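Local structure of L-ribulose 3-epimerase (Methylomonas sp. DH-1, 7CJ6) at residues A[10-15]-A[41-46]; A[186-191]-A[215-220]; A[208-213]-A[241-246]; A[245-250]-A[266-271]. The protein catalyses the manganese-dependent epimerization of ketoses at C3, working most actively on L-ribulose and also interconverting D-allulose and D-fructose. One frame throughout, in Å; residues are numbered along the deposited sequence.

How the interactions relate
From the N terminus, interaction 1 closes first, pairing strand 8-12 with strand 39-43 across helix 22-35, the opening beta-alpha-beta unit of the barrel. Interactions 2 and 3 cross, their segments alternating along the chain: 186-191 meets the loop 215-220, while 208-213 pairs with 241-246, the last two strands. Interaction 4 begins where interaction 3 ends, sharing Phe245 and Glu246, and closes the loop that leads into helix 271-285. Strand 242-245 lies beside strand 8-12, with Gly10 and Phe245 probably hydrogen-bonded, so interactions 1 and 3 meet where the barrel shuts. Interactions 1, 2 and 3 line the D-psicose site; Glu246 ties interaction 4 to it.

Interaction 1: residues A[10-15]-A[41-46]; sequences GGHALV and EIALLD. With PSJ (D-psicose), chain D.
Two backbone hydrogen bonds join neighbouring parallel strands of the TIM barrel, linked by a beta-alpha-beta crossover through helix 22-35: Glu41 N donates to Gly11 O at 2.9 Å, nearly straight at 171°, and Ala13 N reaches Glu41 O, more bent. Both use the backbone of Glu41, so they bracket its bridge partner His12. Past His12 the segment 10-15 turns into a short 3-10 stretch, where Leu14 N donates to His12 ND1 at 3.3 Å from somewhat outside the ring plane, helping to fix the rotation of the imidazole.

Side-chain contacts are by packing. With CG anti to the backbone N (chi1 -168°), the His12 ring lies on the same sheet face as the extended Glu41 chain, and its CD2 comes within 3.3 Å of Glu41 OE2, ring and carboxylate planes being 73° apart. Ala43 CB approaches the ring obliquely, 4.2 Å from His12 CE1.

The sugar completes the group. D-psicose C6 lies 3.3 Å from His12 NE2 at the ring edge, and its O6 is 3.4 Å from Ala43 CB. Ser69, His211 and Tyr209 satisfy the buried Glu41 carboxylate, making it a second-shell acid that probably orients the metal-binding His211 and the sugar-binding Ser69.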
# COMPACT_ATOMS: atom_id res chain seq x y z
N GLY A 10 -1.34 2.78 23.93
CA GLY A 10 -2.59 2.06 23.68
C GLY A 10 -2.36 0.86 22.79
O GLY A 10 -1.37 0.85 22.02
N GLY A 11 -3.27 -0.12 22.90
CA GLY A 11 -3.37 -1.27 21.99
C GLY A 11 -4.65 -1.18 21.19
O GLY A 11 -5.72 -0.90 21.78
N HIS A 12 -4.55 -1.36 19.88
CA HIS A 12 -5.72 -1.40 18.96
C HIS A 12 -6.52 -2.67 19.27
O HIS A 12 -5.90 -3.71 19.56
CB HIS A 12 -5.23 -1.30 17.51
CG HIS A 12 -6.32 -1.05 16.53
ND1 HIS A 12 -7.09 -2.06 16.02
CD2 HIS A 12 -6.77 0.10 15.98
CE1 HIS A 12 -7.97 -1.56 15.19
NE2 HIS A 12 -7.80 -0.24 15.15
N ALA A 13 -7.85 -2.58 19.23
CA ALA A 13 -8.76 -3.68 19.60
C ALA A 13 -8.41 -4.95 18.81
O ALA A 13 -8.46 -6.05 19.41
CB ALA A 13 -10.19 -3.26 19.37
N LEU A 14 -8.05 -4.82 17.53
CA LEU A 14 -7.91 -5.95 16.57
C LEU A 14 -6.62 -6.74 16.82
O LEU A 14 -6.37 -7.72 16.08
CB LEU A 14 -7.97 -5.44 15.13
CG LEU A 14 -9.28 -5.76 14.41
CD1 LEU A 14 -10.40 -4.92 14.97
CD2 LEU A 14 -9.16 -5.56 12.91
N VAL A 15 -5.84 -6.34 17.82
CA VAL A 15 -4.71 -7.16 18.34
C VAL A 15 -5.31 -8.37 19.07
O VAL A 15 -4.65 -9.43 19.07
CB VAL A 15 -3.78 -6.33 19.24
CG1 VAL A 15 -2.79 -7.21 19.99
CG2 VAL A 15 -3.06 -5.26 18.44
N GLU A 41 -7.71 1.16 22.16
CA GLU A 41 -8.32 1.93 21.05
C GLU A 41 -9.42 1.07 20.42
O GLU A 41 -9.08 0.05 19.78
CB GLU A 41 -7.27 2.35 20.03
CG GLU A 41 -7.82 3.27 18.96
CD GLU A 41 -6.80 3.63 17.90
OE1 GLU A 41 -5.74 4.20 18.28
OE2 GLU A 41 -7.05 3.33 16.72
N ILE A 42 -10.67 1.44 20.64
CA ILE A 42 -11.85 0.68 20.14
C ILE A 42 -12.14 1.16 18.72
O ILE A 42 -12.19 2.38 18.51
CB ILE A 42 -13.06 0.83 21.08
CG1 ILE A 42 -12.68 0.46 22.51
CG2 ILE A 42 -14.25 0.02 20.57
CD1 ILE A 42 -13.58 1.04 23.58
N ALA A 43 -12.24 0.22 17.78
CA ALA A 43 -12.59 0.47 16.36
C ALA A 43 -14.12 0.54 16.26
O ALA A 43 -14.77 -0.49 16.47
CB ALA A 43 -12.00 -0.60 15.49
N LEU A 44 -14.65 1.74 15.99
CA LEU A 44 -16.11 2.07 16.03
C LEU A 44 -16.65 2.23 14.61
O LEU A 44 -17.33 3.25 14.36
CB LEU A 44 -16.31 3.38 16.79
CG LEU A 44 -16.25 3.32 18.32
CD1 LEU A 44 -16.57 4.69 18.90
CD2 LEU A 44 -17.21 2.26 18.86
N LEU A 45 -16.35 1.29 13.71
CA LEU A 45 -16.84 1.34 12.31
C LEU A 45 -18.37 1.25 12.31
O LEU A 45 -19.00 1.82 11.38
CB LEU A 45 -16.19 0.22 11.49
CG LEU A 45 -14.76 0.49 11.03
CD1 LEU A 45 -13.86 0.87 12.19
CD2 LEU A 45 -14.19 -0.71 10.29
N ASP A 46 -18.95 0.59 13.32
CA ASP A 46 -20.42 0.62 13.59
C ASP A 46 -20.65 1.00 15.05
O ASP A 46 -20.74 0.13 15.91
CB ASP A 46 -21.10 -0.72 13.27
CG ASP A 46 -22.60 -0.70 13.54
OD1 ASP A 46 -23.10 0.32 14.05
OD2 ASP A 46 -23.25 -1.71 13.22
C1 PSJ D . -6.16 1.69 8.87
O1 PSJ D . -5.15 1.28 7.95
C2 PSJ D . -5.50 2.42 10.01
O2 PSJ D . -4.31 2.52 9.99
C3 PSJ D . -6.33 3.02 11.10
O3 PSJ D . -5.77 2.75 12.39
C4 PSJ D . -7.72 2.43 10.97
O4 PSJ D . -8.29 3.03 9.81
C5 PSJ D . -8.63 2.69 12.16
O5 PSJ D . -7.91 3.36 13.19
C6 PSJ D . -9.20 1.37 12.68
O6 PSJ D . -10.22 1.60 13.67

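Interaction 2: residues A[186-191]-A[215-220]; sequences TYHMNI and SHRGYL. With PSJ (D-psicose), chain D.
The guanidinium of Arg217 lies flat on the ring of Tyr187, a cation-pi stack in the substrate pocket at the C-terminal end of the TIM barrel. The planes are only 10° apart, and Arg217 CZ stands 3.8 Å from the ring centroid, off-centre; the Arg217 CD methylene sits more squarely over the face, 3.6 Å from that centroid. A bend at chi3 (86°) folds the arginine chain across the ring and turns its N-H groups to the sugar. Arg217 NH1 donates to D-psicose O1 and Arg217 NH2 to O2, each at 3.0 Å, while His188 NE2 donates to both O2 (2.9 Å) and O1. Two side chains thus grip the O1-O2 end, probably polarising the C2 carbonyl.

In the next shell, Ser215 O lies at the edge of the tyrosine ring, and the phenol OH is hydrogen-bonded to Tyr157 of the second subunit, so the dimer interface helps anchor the ring. A phenylalanine in place of Tyr187 would probably leave that neighbouring hydroxyl without its mate and the ring less firmly held beneath the guanidinium. Farther out, Asn190 ND2 bonds to Asn190 O of the second subunit and also to a water, at 2.9 Å, which donates to Tyr187 O at 2.8 Å and Ser215 O at 3.0 Å.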
# COMPACT_ATOMS: atom_id res chain seq x y z
N THR A 186 3.00 4.89 11.30
CA THR A 186 4.33 4.53 10.74
C THR A 186 4.14 3.59 9.54
O THR A 186 4.92 3.68 8.58
CB THR A 186 5.26 3.95 11.80
OG1 THR A 186 4.67 2.76 12.34
CG2 THR A 186 5.54 4.94 12.91
N TYR A 187 3.14 2.71 9.60
CA TYR A 187 2.81 1.78 8.48
C TYR A 187 2.57 2.61 7.21
O TYR A 187 3.20 2.32 6.18
CB TYR A 187 1.61 0.92 8.83
CG TYR A 187 1.01 0.21 7.64
CD1 TYR A 187 1.67 -0.85 7.04
CD2 TYR A 187 -0.20 0.61 7.11
CE1 TYR A 187 1.13 -1.50 5.94
CE2 TYR A 187 -0.76 -0.04 6.02
CZ TYR A 187 -0.09 -1.10 5.43
OH TYR A 187 -0.63 -1.74 4.35
N HIS A 188 1.66 3.58 7.28
CA HIS A 188 1.25 4.44 6.13
C HIS A 188 2.41 5.36 5.74
O HIS A 188 2.59 5.61 4.53
CB HIS A 188 -0.02 5.22 6.48
CG HIS A 188 -1.19 4.34 6.73
ND1 HIS A 188 -1.78 3.60 5.72
CD2 HIS A 188 -1.88 4.07 7.86
CE1 HIS A 188 -2.79 2.91 6.22
NE2 HIS A 188 -2.87 3.18 7.53
N MET A 189 3.15 5.85 6.73
CA MET A 189 4.30 6.77 6.51
C MET A 189 5.37 6.03 5.70
O MET A 189 5.97 6.65 4.80
CB MET A 189 4.89 7.23 7.84
CG MET A 189 3.98 8.17 8.61
SD MET A 189 4.73 8.62 10.19
CE MET A 189 5.95 9.82 9.66
N ASN A 190 5.56 4.74 6.00
CA ASN A 190 6.59 3.87 5.36
C ASN A 190 6.39 3.88 3.85
O ASN A 190 7.40 3.80 3.11
CB ASN A 190 6.51 2.45 5.91
CG ASN A 190 7.58 1.55 5.34
OD1 ASN A 190 8.77 1.76 5.58
ND2 ASN A 190 7.17 0.55 4.58
N ILE A 191 5.14 3.98 3.40
CA ILE A 191 4.77 3.98 1.95
C ILE A 191 4.92 5.40 1.38
O ILE A 191 5.64 5.54 0.38
CB ILE A 191 3.35 3.42 1.75
CG1 ILE A 191 3.28 1.94 2.15
CG2 ILE A 191 2.89 3.66 0.33
CD1 ILE A 191 1.88 1.39 2.23
N SER A 215 5.98 -2.32 8.76
CA SER A 215 5.73 -2.15 7.31
C SER A 215 4.67 -3.15 6.83
O SER A 215 3.85 -2.79 5.95
CB SER A 215 7.01 -2.29 6.53
OG SER A 215 7.74 -3.43 6.95
N HIS A 216 4.67 -4.37 7.38
CA HIS A 216 3.72 -5.45 7.00
C HIS A 216 2.63 -5.61 8.07
O HIS A 216 1.78 -6.53 7.91
CB HIS A 216 4.47 -6.77 6.76
CG HIS A 216 5.45 -7.12 7.83
ND1 HIS A 216 5.14 -6.99 9.17
CD2 HIS A 216 6.69 -7.63 7.77
CE1 HIS A 216 6.18 -7.38 9.89
NE2 HIS A 216 7.14 -7.78 9.05
N ARG A 217 2.66 -4.76 9.10
CA ARG A 217 1.66 -4.68 10.21
C ARG A 217 1.80 -5.89 11.14
O ARG A 217 0.86 -6.15 11.92
CB ARG A 217 0.23 -4.58 9.65
CG ARG A 217 0.11 -3.62 8.47
CD ARG A 217 -1.29 -3.06 8.28
NE ARG A 217 -1.52 -1.87 9.08
CZ ARG A 217 -2.48 -0.99 8.88
NH1 ARG A 217 -3.35 -1.16 7.89
NH2 ARG A 217 -2.59 0.06 9.67
N GLY A 218 2.93 -6.60 11.06
CA GLY A 218 3.25 -7.73 11.96
C GLY A 218 4.03 -7.28 13.19
O GLY A 218 3.78 -6.16 13.66
N TYR A 219 4.91 -8.15 13.70
CA TYR A 219 5.78 -7.88 14.88
C TYR A 219 6.64 -6.65 14.59
O TYR A 219 7.27 -6.57 13.50
CB TYR A 219 6.64 -9.10 15.24
CG TYR A 219 5.98 -10.14 16.12
CD1 TYR A 219 5.14 -11.11 15.59
CD2 TYR A 219 6.22 -10.17 17.49
CE1 TYR A 219 4.54 -12.06 16.40
CE2 TYR A 219 5.63 -11.12 18.31
CZ TYR A 219 4.79 -12.07 17.76
OH TYR A 219 4.19 -13.01 18.57
N LEU A 220 6.66 -5.70 15.53
CA LEU A 220 7.54 -4.50 15.48
C LEU A 220 8.99 -4.98 15.38
O LEU A 220 9.40 -5.82 16.20
CB LEU A 220 7.31 -3.64 16.72
CG LEU A 220 5.93 -3.01 16.85
CD1 LEU A 220 5.91 -1.96 17.96
CD2 LEU A 220 5.47 -2.39 15.54
C1 PSJ D . -6.16 1.69 8.87
O1 PSJ D . -5.15 1.28 7.95
C2 PSJ D . -5.50 2.42 10.01
O2 PSJ D . -4.31 2.52 9.99
C3 PSJ D . -6.33 3.02 11.10
O3 PSJ D . -5.77 2.75 12.39
C4 PSJ D . -7.72 2.43 10.97
O4 PSJ D . -8.29 3.03 9.81
C5 PSJ D . -8.63 2.69 12.16
O5 PSJ D . -7.91 3.36 13.19
C6 PSJ D . -9.20 1.37 12.68
O6 PSJ D . -10.22 1.60 13.67
O HOH W 1 4.33 -0.02 5.02

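Interaction 3: residues A[208-213]-A[241-246]; sequences GYVHIG and GPITFE. With MN (manganese (II) ion), chain C; PSJ (D-psicose), chain D.
Pro242 lays its CB over one face of the Tyr209 ring, 3.6 Å from the centroid, in a CH-pi contact offset toward the rim; the phenol OH beyond is bonded to Glu41. Pro242 O accepts from Val210 N, the first of four backbone bonds between these parallel strands. Ile243 turns to the outer face, where its CG2, anti to the backbone N, presses against Ile212 CG1 at 3.3 Å, tighter than usual for carbons; helix 227-236 also packs on Ile212.

Thr244 takes two of the bonds, its N donating to Val210 O and its O accepting from Ile212 N at 2.9 Å. On the inner face its side chain runs alongside that of His211, pointing the same way. Phe245 points outward again, its CA offering a C-H to Ile212 O.

Glu246 N closes the series on Ile212 O at 3.0 Å. Its extended side chain (chi1 -177°) carries OE2 to the manganese at 2.0 Å, while His211 ND1 binds the same ion at 2.2 Å, ring and carboxylate planes being 80° apart. Glu152, Asp185 and D-psicose O2 and O3 complete the coordination, the metal site of a xylose isomerase-like TIM barrel in which Glu246 is probably one of two proton donor/acceptors.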
# COMPACT_ATOMS: atom_id res chain seq x y z
N GLY A 208 -1.51 15.14 16.95
CA GLY A 208 -2.42 14.88 18.09
C GLY A 208 -2.47 13.41 18.46
O GLY A 208 -2.95 13.10 19.57
N TYR A 209 -1.97 12.53 17.60
CA TYR A 209 -2.17 11.06 17.76
C TYR A 209 -1.23 10.29 16.84
O TYR A 209 -0.99 10.72 15.70
CB TYR A 209 -3.62 10.71 17.42
CG TYR A 209 -4.18 9.53 18.17
CD1 TYR A 209 -3.85 8.23 17.83
CD2 TYR A 209 -5.06 9.72 19.22
CE1 TYR A 209 -4.38 7.15 18.52
CE2 TYR A 209 -5.60 8.65 19.92
CZ TYR A 209 -5.26 7.36 19.56
OH TYR A 209 -5.81 6.32 20.25
N VAL A 210 -0.73 9.16 17.34
CA VAL A 210 0.28 8.32 16.63
C VAL A 210 -0.16 6.85 16.66
O VAL A 210 -0.61 6.37 17.73
CB VAL A 210 1.68 8.46 17.23
CG1 VAL A 210 2.61 7.38 16.68
CG2 VAL A 210 2.26 9.84 16.99
N HIS A 211 0.01 6.19 15.52
CA HIS A 211 -0.11 4.72 15.35
C HIS A 211 1.28 4.17 15.05
O HIS A 211 1.94 4.69 14.12
CB HIS A 211 -1.12 4.38 14.25
CG HIS A 211 -2.53 4.34 14.74
ND1 HIS A 211 -3.58 3.88 13.97
CD2 HIS A 211 -3.06 4.68 15.94
CE1 HIS A 211 -4.70 3.96 14.67
NE2 HIS A 211 -4.40 4.45 15.88
N ILE A 212 1.71 3.19 15.85
CA ILE A 212 2.94 2.39 15.61
C ILE A 212 2.53 1.08 14.92
O ILE A 212 1.87 0.25 15.58
CB ILE A 212 3.69 2.12 16.93
CG1 ILE A 212 4.02 3.43 17.66
CG2 ILE A 212 4.92 1.27 16.69
CD1 ILE A 212 4.75 4.44 16.81
N GLY A 213 2.91 0.94 13.66
CA GLY A 213 2.74 -0.30 12.87
C GLY A 213 3.97 -0.60 12.04
O GLY A 213 4.48 0.33 11.40
N GLY A 241 1.34 12.62 23.53
CA GLY A 241 -0.01 12.24 23.10
C GLY A 241 -0.14 10.72 23.00
O GLY A 241 0.82 9.99 23.24
N PRO A 242 -1.34 10.22 22.66
CA PRO A 242 -1.54 8.78 22.50
C PRO A 242 -0.58 8.16 21.48
O PRO A 242 -0.35 8.74 20.44
CB PRO A 242 -3.00 8.71 22.00
CG PRO A 242 -3.64 9.93 22.62
CD PRO A 242 -2.58 10.99 22.49
N ILE A 243 -0.04 6.99 21.83
CA ILE A 243 0.70 6.10 20.89
C ILE A 243 0.07 4.71 20.99
O ILE A 243 0.29 4.04 22.01
CB ILE A 243 2.20 6.07 21.22
CG1 ILE A 243 2.80 7.48 21.20
CG2 ILE A 243 2.92 5.12 20.28
CD1 ILE A 243 4.23 7.56 21.69
N THR A 244 -0.72 4.30 20.01
CA THR A 244 -1.31 2.94 20.02
C THR A 244 -0.53 2.03 19.06
O THR A 244 -0.18 2.46 17.93
CB THR A 244 -2.84 2.94 19.83
OG1 THR A 244 -3.20 1.93 18.89
CG2 THR A 244 -3.41 4.27 19.40
N PHE A 245 -0.23 0.83 19.54
CA PHE A 245 0.27 -0.30 18.73
C PHE A 245 -0.89 -0.84 17.89
O PHE A 245 -1.98 -1.14 18.43
CB PHE A 245 0.82 -1.41 19.62
CG PHE A 245 1.13 -2.67 18.86
CD1 PHE A 245 1.92 -2.64 17.72
CD2 PHE A 245 0.62 -3.89 19.27
CE1 PHE A 245 2.22 -3.80 17.03
CE2 PHE A 245 0.90 -5.05 18.57
CZ PHE A 245 1.70 -5.00 17.45
N GLU A 246 -0.65 -0.97 16.60
CA GLU A 246 -1.65 -1.41 15.60
C GLU A 246 -1.04 -2.55 14.78
O GLU A 246 0.08 -2.38 14.25
CB GLU A 246 -2.05 -0.23 14.74
CG GLU A 246 -3.13 -0.57 13.73
CD GLU A 246 -3.81 0.65 13.14
OE1 GLU A 246 -5.01 0.80 13.35
OE2 GLU A 246 -3.12 1.44 12.47
MN MN C . -3.51 3.33 11.88
C1 PSJ D . -6.16 1.69 8.87
O1 PSJ D . -5.15 1.28 7.95
C2 PSJ D . -5.50 2.42 10.01
O2 PSJ D . -4.31 2.52 9.99
C3 PSJ D . -6.33 3.02 11.10
O3 PSJ D . -5.77 2.75 12.39
C4 PSJ D . -7.72 2.43 10.97
O4 PSJ D . -8.29 3.03 9.81
C5 PSJ D . -8.63 2.69 12.16
O5 PSJ D . -7.91 3.36 13.19
C6 PSJ D . -9.20 1.37 12.68
O6 PSJ D . -10.22 1.60 13.67

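Interaction 4: residues A[245-250]-A[266-271]; sequences FESFSS and NLWHDS. With MN (manganese (II) ion), chain C; PSJ (D-psicose), chain D.
Ser249 packs its CB onto one face of the Trp268 indole, 3.3 Å from the centroid of the five-membered ring, a CH-pi contact at the tight centre of this loop-to-loop junction. The same serine's hydroxyl, anti to the backbone N (chi1 178°), turns to the opposing backbone: Ser249 OG donates to Trp268 O at 2.8 Å, in the carbonyl plane and on a lone pair, and weakly accepts from Leu267 N at 3.1 Å. Beside it, Trp268 NE1 gives Ser247 OG a short but strongly bent, weak bond (2.7 Å, 119°). Ser247 OG has its stronger partner in Arg217 O, so the indole is linked to the loop carrying a sugar-binding arginine. Leu274 and Tyr219 also pack on Trp268. Replacing Trp268 by a leucine would probably uncover the Ser249 methylene and leave Ser247 OG without the indole N-H.

The outer end is looser. Ser250 OG merely rests against Asn266, 3.3 Å from its CB, and Asn266 lies at the exposed surface.

Toward the active site, the Phe248 side chain leaves the backbone on the side away from 266-271, and its ring meets His12 edge-to-face. Two serine hydroxyls, through mostly weak bonds, and one indole face thus fasten the loop following Glu246 to the run leading into helix 271-285.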
# COMPACT_ATOMS: atom_id res chain seq x y z
N PHE A 245 -0.23 0.83 19.54
CA PHE A 245 0.27 -0.30 18.73
C PHE A 245 -0.89 -0.84 17.89
O PHE A 245 -1.98 -1.14 18.43
CB PHE A 245 0.82 -1.41 19.62
CG PHE A 245 1.13 -2.67 18.86
CD1 PHE A 245 1.92 -2.64 17.72
CD2 PHE A 245 0.62 -3.89 19.27
CE1 PHE A 245 2.22 -3.80 17.03
CE2 PHE A 245 0.90 -5.05 18.57
CZ PHE A 245 1.70 -5.00 17.45
N GLU A 246 -0.65 -0.97 16.60
CA GLU A 246 -1.65 -1.41 15.60
C GLU A 246 -1.04 -2.55 14.78
O GLU A 246 0.08 -2.38 14.25
CB GLU A 246 -2.05 -0.23 14.74
CG GLU A 246 -3.13 -0.57 13.73
CD GLU A 246 -3.81 0.65 13.14
OE1 GLU A 246 -5.01 0.80 13.35
OE2 GLU A 246 -3.12 1.44 12.47
N SER A 247 -1.75 -3.68 14.71
CA SER A 247 -1.29 -4.91 14.01
C SER A 247 -2.51 -5.71 13.54
O SER A 247 -3.52 -5.77 14.27
CB SER A 247 -0.39 -5.72 14.89
OG SER A 247 0.08 -6.88 14.21
N PHE A 248 -2.40 -6.30 12.35
CA PHE A 248 -3.48 -7.09 11.72
C PHE A 248 -2.90 -8.40 11.20
O PHE A 248 -1.92 -8.37 10.42
CB PHE A 248 -4.17 -6.27 10.63
CG PHE A 248 -4.74 -4.97 11.12
CD1 PHE A 248 -5.99 -4.91 11.71
CD2 PHE A 248 -4.00 -3.80 11.03
CE1 PHE A 248 -6.50 -3.71 12.17
CE2 PHE A 248 -4.51 -2.60 11.49
CZ PHE A 248 -5.76 -2.56 12.07
N SER A 249 -3.48 -9.51 11.66
CA SER A 249 -3.18 -10.89 11.22
C SER A 249 -4.50 -11.58 10.88
O SER A 249 -5.53 -11.22 11.49
CB SER A 249 -2.42 -11.65 12.28
OG SER A 249 -2.18 -12.98 11.87
N SER A 250 -4.47 -12.53 9.94
CA SER A 250 -5.65 -13.34 9.55
C SER A 250 -6.17 -14.11 10.77
O SER A 250 -7.33 -14.57 10.74
CB SER A 250 -5.32 -14.27 8.41
OG SER A 250 -4.19 -15.07 8.72
N ASN A 266 -1.10 -14.43 7.79
CA ASN A 266 -0.99 -14.75 9.23
C ASN A 266 0.40 -14.32 9.71
O ASN A 266 1.36 -15.10 9.51
CB ASN A 266 -1.23 -16.23 9.51
CG ASN A 266 -1.09 -17.07 8.27
OD1 ASN A 266 -0.57 -16.61 7.26
ND2 ASN A 266 -1.57 -18.31 8.35
N LEU A 267 0.50 -13.13 10.30
CA LEU A 267 1.79 -12.51 10.70
C LEU A 267 2.00 -12.71 12.21
O LEU A 267 3.04 -12.27 12.73
CB LEU A 267 1.76 -11.03 10.32
CG LEU A 267 2.32 -10.70 8.94
CD1 LEU A 267 2.07 -11.82 7.95
CD2 LEU A 267 1.74 -9.40 8.41
N TRP A 268 1.04 -13.37 12.87
CA TRP A 268 1.09 -13.71 14.31
C TRP A 268 -0.16 -14.49 14.72
O TRP A 268 -1.15 -14.47 13.96
CB TRP A 268 1.27 -12.44 15.16
CG TRP A 268 0.30 -11.34 14.88
CD1 TRP A 268 0.48 -10.27 14.04
CD2 TRP A 268 -1.00 -11.16 15.47
NE1 TRP A 268 -0.62 -9.46 14.06
CE2 TRP A 268 -1.54 -9.97 14.93
CE3 TRP A 268 -1.76 -11.89 16.39
CZ2 TRP A 268 -2.81 -9.51 15.28
CZ3 TRP A 268 -3.01 -11.42 16.74
CH2 TRP A 268 -3.53 -10.25 16.19
N HIS A 269 -0.10 -15.15 15.88
CA HIS A 269 -1.19 -15.98 16.45
C HIS A 269 -1.43 -15.59 17.91
O HIS A 269 -2.60 -15.63 18.35
CB HIS A 269 -0.85 -17.47 16.31
CG HIS A 269 0.39 -17.86 17.04
ND1 HIS A 269 0.37 -18.29 18.35
CD2 HIS A 269 1.68 -17.87 16.65
CE1 HIS A 269 1.60 -18.56 18.74
NE2 HIS A 269 2.43 -18.31 17.71
N ASP A 270 -0.36 -15.24 18.63
CA ASP A 270 -0.36 -14.95 20.09
C ASP A 270 -0.50 -13.44 20.30
O ASP A 270 0.54 -12.74 20.29
CB ASP A 270 0.91 -15.52 20.73
CG ASP A 270 0.95 -15.50 22.25
OD1 ASP A 270 1.72 -16.28 22.82
OD2 ASP A 270 0.22 -14.69 22.86
N SER A 271 -1.73 -12.96 20.49
CA SER A 271 -2.06 -11.54 20.82
C SER A 271 -1.17 -11.04 21.96
O SER A 271 -0.59 -9.95 21.82
CB SER A 271 -3.51 -11.38 21.17
OG SER A 271 -4.36 -11.82 20.13
MN MN C . -3.51 3.33 11.88
C1 PSJ D . -6.16 1.69 8.87
O1 PSJ D . -5.15 1.28 7.95
C2 PSJ D . -5.50 2.42 10.01
O2 PSJ D . -4.31 2.52 9.99
C3 PSJ D . -6.33 3.02 11.10
O3 PSJ D . -5.77 2.75 12.39
C4 PSJ D . -7.72 2.43 10.97
O4 PSJ D . -8.29 3.03 9.81
C5 PSJ D . -8.63 2.69 12.16
O5 PSJ D . -7.91 3.36 13.19
C6 PSJ D . -9.20 1.37 12.68
O6 PSJ D . -10.22 1.60 13.67